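Local coordinates for RILP-like protein 2 (Mus musculus, PDB 4KP3), which is involved in cell shape and neuronal morphogenesis, promoting the formation and upkeep of dendritic spines, and takes part in protein transport, including away from primary cilia, at residues I40-V43 with V44-L48; K63-R66 with V67-L71; L80-E83 with E84-E88. All coordinates share one frame; numbering follows the deposited sequence. Where two conformers were deposited one is given.

In the fold
All three contacts are local, within helices of the RH1 domain, and follow one another in sequence: contact 1 on helix 34-49, contacts 2 and 3 on the long helix 55-100. Contacts 1 and 2 pack against each other, their centres 12 Å apart, where Met68 CE meets Ser41 OG at 3.4 Å and Val44 CG1 meets Ile64 CG2 at 3.7 Å. Contact 3 lies further along the long helix, its centre 26 Å from that of contact 2 and 32 Å from that of contact 1, with nearest atoms about 11 Å and 17 Å away. Each contact also touches the second subunit, whereas the chain of another protein meets contacts 1 and 2.

Contact 1: residues I40-V43 with V44-L48; sequences ISYV and VGREL
Tyr42 and Arg46 run obliquely past each other one turn apart on helix 34-49, which forms a helical hairpin with the long helix 55-100 that follows it in this RH1 domain. The aliphatic part of the arginine makes the contact: Arg46 CG lies over one face of the phenol ring in a CH-pi interaction, 4.0 Å from the Tyr42 ring centroid and displaced toward the rim. The guanidinium does not stack on the ring; the two planes stand 73° apart, with Arg46 NH1 3.3 Å from Tyr42 CE2. A bend at chi3 (-45°) turns the arginine's end back along the helix, bringing one guanidinium face over Val43 CA, while Arg46 NH2 forms a salt bridge with Glu20.

On another side of the helix, Ile40 and Val44 lie side by side and point the same way, Ile40 CG2 meeting Val44 CG2 at 4.1 Å. Both side chains also pack on helix 55-100, Ile40 on Met68 and Val44 on Ile64. The carboxylate of Glu47 pairs with Lys63 of the second subunit, so its face belongs to the dimer interface.

Four i to i+4 backbone bonds hold the turns beneath these pairs. Glu47 also lies alongside Val43, whose nearly eclipsed chi1 (-11°) makes one detail tentative: Val43 CG2 stands 4.1 Å from Glu47 OE2.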
loop_
_atom_site.group_PDB
_atom_site.type_symbol
_atom_site.label_atom_id
_atom_site.label_comp_id
_atom_site.label_asym_id
_atom_site.label_seq_id
_atom_site.Cartn_x
_atom_site.Cartn_y
_atom_site.Cartn_z
ATOM N N ILE E 40 2.266 -10.468 4.491
ATOM C CA ILE E 40 1.603 -9.422 3.718
ATOM C C ILE E 40 2.631 -8.482 3.099
ATOM O O ILE E 40 2.500 -8.071 1.944
ATOM C CB ILE E 40 0.638 -8.600 4.605
ATOM C CG1 ILE E 40 -0.499 -9.481 5.124
ATOM C CG2 ILE E 40 0.064 -7.410 3.840
ATOM C CD1 ILE E 40 -1.399 -8.785 6.141
ATOM N N SER E 41 3.658 -8.153 3.874
ATOM C CA SER E 41 4.709 -7.249 3.423
ATOM C C SER E 41 5.429 -7.773 2.186
ATOM O O SER E 41 5.737 -7.009 1.268
ATOM C CB SER E 41 5.725 -7.020 4.540
ATOM O OG SER E 41 5.095 -6.542 5.714
ATOM N N TYR E 42 5.705 -9.075 2.164
ATOM C CA TYR E 42 6.413 -9.653 1.032
ATOM C C TYR E 42 5.609 -9.557 -0.259
ATOM O O TYR E 42 6.134 -9.134 -1.289
ATOM C CB TYR E 42 6.820 -11.108 1.287
ATOM C CG TYR E 42 7.402 -11.758 0.055
ATOM C CD1 TYR E 42 8.585 -11.290 -0.505
ATOM C CD2 TYR E 42 6.765 -12.826 -0.559
ATOM C CE1 TYR E 42 9.119 -11.869 -1.641
ATOM C CE2 TYR E 42 7.295 -13.419 -1.694
ATOM C CZ TYR E 42 8.471 -12.936 -2.231
ATOM O OH TYR E 42 8.999 -13.521 -3.359
ATOM N N VAL E 43 4.337 -9.940 -0.210
ATOM C CA VAL E 43 3.545 -9.951 -1.436
ATOM C C VAL E 43 3.184 -8.541 -1.912
ATOM O O VAL E 43 3.088 -8.299 -3.113
ATOM C CB VAL E 43 2.311 -10.882 -1.350
ATOM C CG1 VAL E 43 2.380 -11.747 -0.105
ATOM C CG2 VAL E 43 1.027 -10.089 -1.401
ATOM N N VAL E 44 3.011 -7.611 -0.978
ATOM C CA VAL E 44 2.814 -6.215 -1.351
ATOM C C VAL E 44 4.099 -5.685 -1.988
ATOM O O VAL E 44 4.056 -4.954 -2.980
ATOM C CB VAL E 44 2.379 -5.348 -0.140
ATOM C CG1 VAL E 44 2.601 -3.872 -0.415
ATOM C CG2 VAL E 44 0.922 -5.611 0.206
ATOM N N GLY E 45 5.239 -6.081 -1.427
ATOM C CA GLY E 45 6.536 -5.748 -1.995
ATOM C C GLY E 45 6.704 -6.209 -3.435
ATOM O O GLY E 45 7.189 -5.455 -4.278
ATOM N N ARG E 46 6.296 -7.445 -3.719
ATOM C CA ARG E 46 6.372 -7.990 -5.074
ATOM C C ARG E 46 5.539 -7.173 -6.046
ATOM O O ARG E 46 5.978 -6.851 -7.151
ATOM C CB ARG E 46 5.880 -9.441 -5.110
ATOM C CG ARG E 46 6.810 -10.456 -4.486
ATOM C CD ARG E 46 6.429 -11.867 -4.920
ATOM N NE ARG E 46 4.986 -12.099 -4.860
ATOM C CZ ARG E 46 4.422 -13.228 -4.442
ATOM N NH1 ARG E 46 5.179 -14.240 -4.036
ATOM N NH2 ARG E 46 3.101 -13.345 -4.426
ATOM N N GLU E 47 4.323 -6.850 -5.635
ATOM C CA GLU E 47 3.413 -6.125 -6.506
ATOM C C GLU E 47 3.903 -4.704 -6.761
ATOM O O GLU E 47 3.792 -4.198 -7.877
ATOM C CB GLU E 47 1.998 -6.167 -5.945
ATOM C CG GLU E 47 1.463 -7.587 -5.907
ATOM C CD GLU E 47 0.028 -7.673 -5.448
ATOM O OE1 GLU E 47 -0.687 -6.652 -5.517
ATOM O OE2 GLU E 47 -0.387 -8.770 -5.021
ATOM N N LEU E 48 4.475 -4.079 -5.736
ATOM C CA LEU E 48 5.092 -2.765 -5.898
ATOM C C LEU E 48 6.295 -2.835 -6.835
ATOM O O LEU E 48 6.453 -1.990 -7.715
ATOM C CB LEU E 48 5.515 -2.191 -4.544
ATOM C CG LEU E 48 4.412 -1.577 -3.684
ATOM C CD1 LEU E 48 4.861 -1.479 -2.238
ATOM C CD2 LEU E 48 4.027 -0.204 -4.220
#

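Contact 2: residues K63-R66 with V67-L71; sequences KIVR and VMEML
The Arg66 guanidinium and the Glu69 carboxylate are nearly coplanar, their planes 12° apart, and Glu69 OE1 sits at the guanidinium's edge, near its plane. Arg66 is modelled in two conformers, and its contacts here are those of one of them. In it the salt bridge joins Arg66 NE to Glu69 OE1 at a rather long 3.5 Å. A water in the guanidinium plane bridges the same two atoms: it accepts from Arg66 NE at 3.0 Å and donates to Glu69 OE1 at 2.7 Å, closing a small triangle with the direct ion pair.

The arginine reaches this position by folding. With CG anti to the backbone N (chi1 -179°), bends at chi2 and chi3 bring NE toward Glu69, one turn further along helix 55-100. Its far end leaves the pair, for Arg66 NH1 donates to the backbone oxygen of Leu25 of the second subunit. The glutamate is divided in the same way: OE2 is hydrogen-bonded to a polar side chain of the chain of another protein, and also lies 3.8 Å from Val65 CG1, the two side chains crossing at a slant.

Ile64 and Met68 project alongside each other, Ile64 CG2 touching Met68 CG at 4.2 Å, and both pack on helix 34-49, which covers this side of the long helix. Met70 instead packs on Leu32 of the second subunit. Routine i to i+4 bonds hold the backbone, including Glu69 N to Val65 O at 2.8 Å.

Since each charged group shares its polar atoms between this pair and a neighbouring chain, the i to i+3 bridge of this conformer may help hold Arg66 toward the dimer partner and Glu69 toward the other protein.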
loop_
_atom_site.group_PDB
_atom_site.type_symbol
_atom_site.label_atom_id
_atom_site.label_comp_id
_atom_site.label_asym_id
_atom_site.label_seq_id
_atom_site.Cartn_x
_atom_site.Cartn_y
_atom_site.Cartn_z
ATOM N N LYS E 63 6.010 4.671 1.688
ATOM C CA LYS E 63 4.833 5.075 2.445
ATOM C C LYS E 63 4.108 3.823 2.951
ATOM O O LYS E 63 3.681 3.759 4.105
ATOM C CB LYS E 63 3.921 5.943 1.572
ATOM C CG LYS E 63 2.856 6.694 2.332
ATOM C CD LYS E 63 2.470 7.983 1.613
ATOM C CE LYS E 63 3.681 8.883 1.417
ATOM N NZ LYS E 63 3.325 10.193 0.801
ATOM N N ILE E 64 4.001 2.820 2.084
ATOM C CA ILE E 64 3.444 1.522 2.462
ATOM C C ILE E 64 4.322 0.808 3.497
ATOM O O ILE E 64 3.806 0.127 4.383
ATOM C CB ILE E 64 3.213 0.626 1.222
ATOM C CG1 ILE E 64 2.155 1.252 0.315
ATOM C CG2 ILE E 64 2.779 -0.779 1.621
ATOM C CD1 ILE E 64 2.046 0.582 -1.034
ATOM N N VAL E 65 5.641 0.969 3.396
ATOM C CA VAL E 65 6.536 0.427 4.418
ATOM C C VAL E 65 6.156 0.978 5.796
ATOM O O VAL E 65 6.043 0.227 6.768
ATOM C CB VAL E 65 8.031 0.726 4.120
ATOM C CG1 VAL E 65 8.893 0.426 5.336
ATOM C CG2 VAL E 65 8.520 -0.071 2.914
ATOM N N ARG E 66 5.937 2.288 5.866
ATOM C CA ARG E 66 5.562 2.941 7.119
ATOM C C ARG E 66 4.235 2.399 7.658
ATOM O O ARG E 66 4.103 2.136 8.853
ATOM C CB ARG E 66 5.481 4.459 6.932
ATOM C CG ARG E 66 5.114 5.238 8.190
ATOM C CD ARG E 66 6.187 5.128 9.268
ATOM N NE ARG E 66 7.509 5.512 8.777
ATOM C CZ ARG E 66 7.957 6.762 8.729
ATOM N NH1 ARG E 66 7.187 7.762 9.139
ATOM N NH2 ARG E 66 9.174 7.015 8.266
ATOM N N VAL E 67 3.253 2.235 6.774
ATOM C CA VAL E 67 1.964 1.682 7.179
ATOM C C VAL E 67 2.117 0.269 7.751
ATOM O O VAL E 67 1.542 -0.046 8.791
ATOM C CB VAL E 67 0.943 1.689 6.010
ATOM C CG1 VAL E 67 -0.244 0.781 6.312
ATOM C CG2 VAL E 67 0.464 3.109 5.730
ATOM N N MET E 68 2.902 -0.570 7.079
ATOM C CA MET E 68 3.127 -1.938 7.538
ATOM C C MET E 68 3.894 -1.963 8.861
ATOM O O MET E 68 3.614 -2.790 9.730
ATOM C CB MET E 68 3.856 -2.767 6.471
ATOM C CG MET E 68 3.087 -2.928 5.172
ATOM S SD MET E 68 1.490 -3.723 5.422
ATOM C CE MET E 68 1.975 -5.276 6.160
ATOM N N GLU E 69 4.860 -1.057 9.003
ATOM C CA GLU E 69 5.573 -0.870 10.267
ATOM C C GLU E 69 4.615 -0.573 11.425
ATOM O O GLU E 69 4.736 -1.150 12.513
ATOM C CB GLU E 69 6.610 0.255 10.143
ATOM C CG GLU E 69 7.890 -0.144 9.414
ATOM C CD GLU E 69 8.831 1.023 9.166
ATOM O OE1 GLU E 69 8.382 2.186 9.218
ATOM O OE2 GLU E 69 10.027 0.774 8.910
ATOM N N MET E 70 3.658 0.320 11.182
ATOM C CA MET E 70 2.691 0.692 12.212
ATOM C C MET E 70 1.792 -0.488 12.526
ATOM O O MET E 70 1.448 -0.726 13.684
ATOM C CB MET E 70 1.870 1.914 11.783
ATOM C CG MET E 70 2.714 3.176 11.674
ATOM S SD MET E 70 1.797 4.647 11.206
ATOM C CE MET E 70 0.999 4.080 9.721
ATOM N N LEU E 71 1.437 -1.236 11.486
ATOM C CA LEU E 71 0.645 -2.447 11.641
ATOM C C LEU E 71 1.400 -3.481 12.472
ATOM O O LEU E 71 0.832 -4.066 13.393
ATOM C CB LEU E 71 0.284 -3.025 10.271
ATOM C CG LEU E 71 -0.664 -4.223 10.273
ATOM C CD1 LEU E 71 -2.003 -3.809 10.815
ATOM C CD2 LEU E 71 -0.823 -4.789 8.875
HETATM O O HOH W 1 9.690 3.922 7.558
#

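Contact 3: residues L80-E83 with E84-E88; sequences LAVE and ELRME
Val82 and Arg86 meet in a surface contact between successive turns of the long helix 55-100, whose pairing with the second subunit is consistent with a coiled coil, since Val82 meets Val82 of that subunit. The two side chains lie side by side and point the same way. One face of the guanidinium rests against the valine methyl, with Arg86 NH1 3.3 Å from Val82 CG1 and Arg86 CZ 3.8 Å from the same carbon. Val82 CG1 is placed there by a first torsion that sets it anti to the backbone N (chi1 162°). Arg86 bends back at chi2, which at -135° lies off the staggered values, so the exact pose of this exposed side chain is tentative. The approach is apolar on the valine side, and the nearest acidic group within the two segments gives no ion pair: Glu83 OE2 and Arg86 NH1 are 5.9 Å apart.

The same side of the helix meets the partner subunit. Besides the valine pair, Ala81 packs on Val82 of the second subunit, and Arg86 on its Leu85.

Glu83 and Met87, both exposed, cross at about a right angle, Glu83 OE1 standing 3.9 Å from Met87 CG; Met87 also touches a crystal neighbour, which may influence its pose. Backbone i to i+4 bonds link the turns throughout. Beneath the valine and arginine side chains, Arg86 N donates to Val82 O at 3.0 Å.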
loop_
_atom_site.group_PDB
_atom_site.type_symbol
_atom_site.label_atom_id
_atom_site.label_comp_id
_atom_site.label_asym_id
_atom_site.label_seq_id
_atom_site.Cartn_x
_atom_site.Cartn_y
_atom_site.Cartn_z
ATOM N N LEU E 80 1.890 -9.032 22.963
ATOM C CA LEU E 80 2.741 -9.073 24.152
ATOM C C LEU E 80 1.993 -8.650 25.423
ATOM O O LEU E 80 2.067 -9.329 26.449
ATOM C CB LEU E 80 3.995 -8.220 23.958
ATOM C CG LEU E 80 5.005 -8.704 22.913
ATOM C CD1 LEU E 80 6.257 -7.841 22.927
ATOM C CD2 LEU E 80 5.363 -10.169 23.127
ATOM N N ALA E 81 1.268 -7.535 25.356
ATOM C CA ALA E 81 0.523 -7.054 26.516
ATOM C C ALA E 81 -0.543 -8.058 26.968
ATOM O O ALA E 81 -0.652 -8.362 28.155
ATOM C CB ALA E 81 -0.098 -5.686 26.240
ATOM N N VAL E 82 -1.316 -8.580 26.017
ATOM C CA VAL E 82 -2.335 -9.579 26.330
ATOM C C VAL E 82 -1.718 -10.825 26.961
ATOM O O VAL E 82 -2.238 -11.349 27.943
ATOM C CB VAL E 82 -3.171 -9.972 25.087
ATOM C CG1 VAL E 82 -3.900 -11.288 25.313
ATOM C CG2 VAL E 82 -4.169 -8.874 24.746
ATOM N N GLU E 83 -0.593 -11.277 26.418
ATOM C CA GLU E 83 0.069 -12.474 26.934
ATOM C C GLU E 83 0.580 -12.305 28.370
ATOM O O GLU E 83 0.395 -13.193 29.206
ATOM C CB GLU E 83 1.208 -12.912 26.014
ATOM C CG GLU E 83 1.875 -14.201 26.457
ATOM C CD GLU E 83 0.874 -15.321 26.679
ATOM O OE1 GLU E 83 0.804 -15.846 27.811
ATOM O OE2 GLU E 83 0.157 -15.677 25.720
ATOM N N GLU E 84 1.217 -11.170 28.652
ATOM C CA GLU E 84 1.750 -10.914 29.989
ATOM C C GLU E 84 0.632 -10.783 31.016
ATOM O O GLU E 84 0.726 -11.321 32.123
ATOM C CB GLU E 84 2.647 -9.669 30.009
ATOM C CG GLU E 84 2.993 -9.174 31.414
ATOM C CD GLU E 84 3.749 -10.206 32.252
ATOM O OE1 GLU E 84 4.598 -10.932 31.693
ATOM O OE2 GLU E 84 3.497 -10.289 33.474
ATOM N N LEU E 85 -0.435 -10.084 30.642
ATOM C CA LEU E 85 -1.579 -9.941 31.532
ATOM C C LEU E 85 -2.265 -11.284 31.789
ATOM O O LEU E 85 -2.772 -11.518 32.884
ATOM C CB LEU E 85 -2.566 -8.889 31.010
ATOM C CG LEU E 85 -2.232 -7.448 31.412
ATOM C CD1 LEU E 85 -3.091 -6.437 30.668
ATOM C CD2 LEU E 85 -2.376 -7.261 32.921
ATOM N N ARG E 86 -2.257 -12.171 30.796
ATOM C CA ARG E 86 -2.869 -13.494 30.960
ATOM C C ARG E 86 -2.159 -14.339 32.014
ATOM O O ARG E 86 -2.810 -14.936 32.870
ATOM C CB ARG E 86 -2.954 -14.250 29.627
ATOM C CG ARG E 86 -4.009 -13.690 28.689
ATOM C CD ARG E 86 -4.852 -14.773 28.043
ATOM N NE ARG E 86 -6.146 -14.243 27.615
ATOM C CZ ARG E 86 -6.453 -13.923 26.362
ATOM N NH1 ARG E 86 -5.564 -14.091 25.393
ATOM N NH2 ARG E 86 -7.658 -13.443 26.078
ATOM N N MET E 87 -0.830 -14.382 31.950
ATOM C CA MET E 87 -0.036 -15.093 32.951
ATOM C C MET E 87 -0.301 -14.549 34.346
ATOM O O MET E 87 -0.611 -15.296 35.275
ATOM C CB MET E 87 1.453 -14.955 32.651
ATOM C CG MET E 87 1.953 -15.782 31.487
ATOM S SD MET E 87 3.757 -15.781 31.441
ATOM C CE MET E 87 4.064 -14.029 31.603
ATOM N N GLU E 88 -0.168 -13.235 34.478
ATOM C CA GLU E 88 -0.364 -12.552 35.749
ATOM C C GLU E 88 -1.733 -12.875 36.324
ATOM O O GLU E 88 -1.865 -13.192 37.506
ATOM C CB GLU E 88 -0.251 -11.052 35.532
ATOM C CG GLU E 88 0.603 -10.340 36.538
ATOM C CD GLU E 88 0.608 -8.851 36.304
ATOM O OE1 GLU E 88 0.399 -8.101 37.281
ATOM O OE2 GLU E 88 0.811 -8.434 35.142
#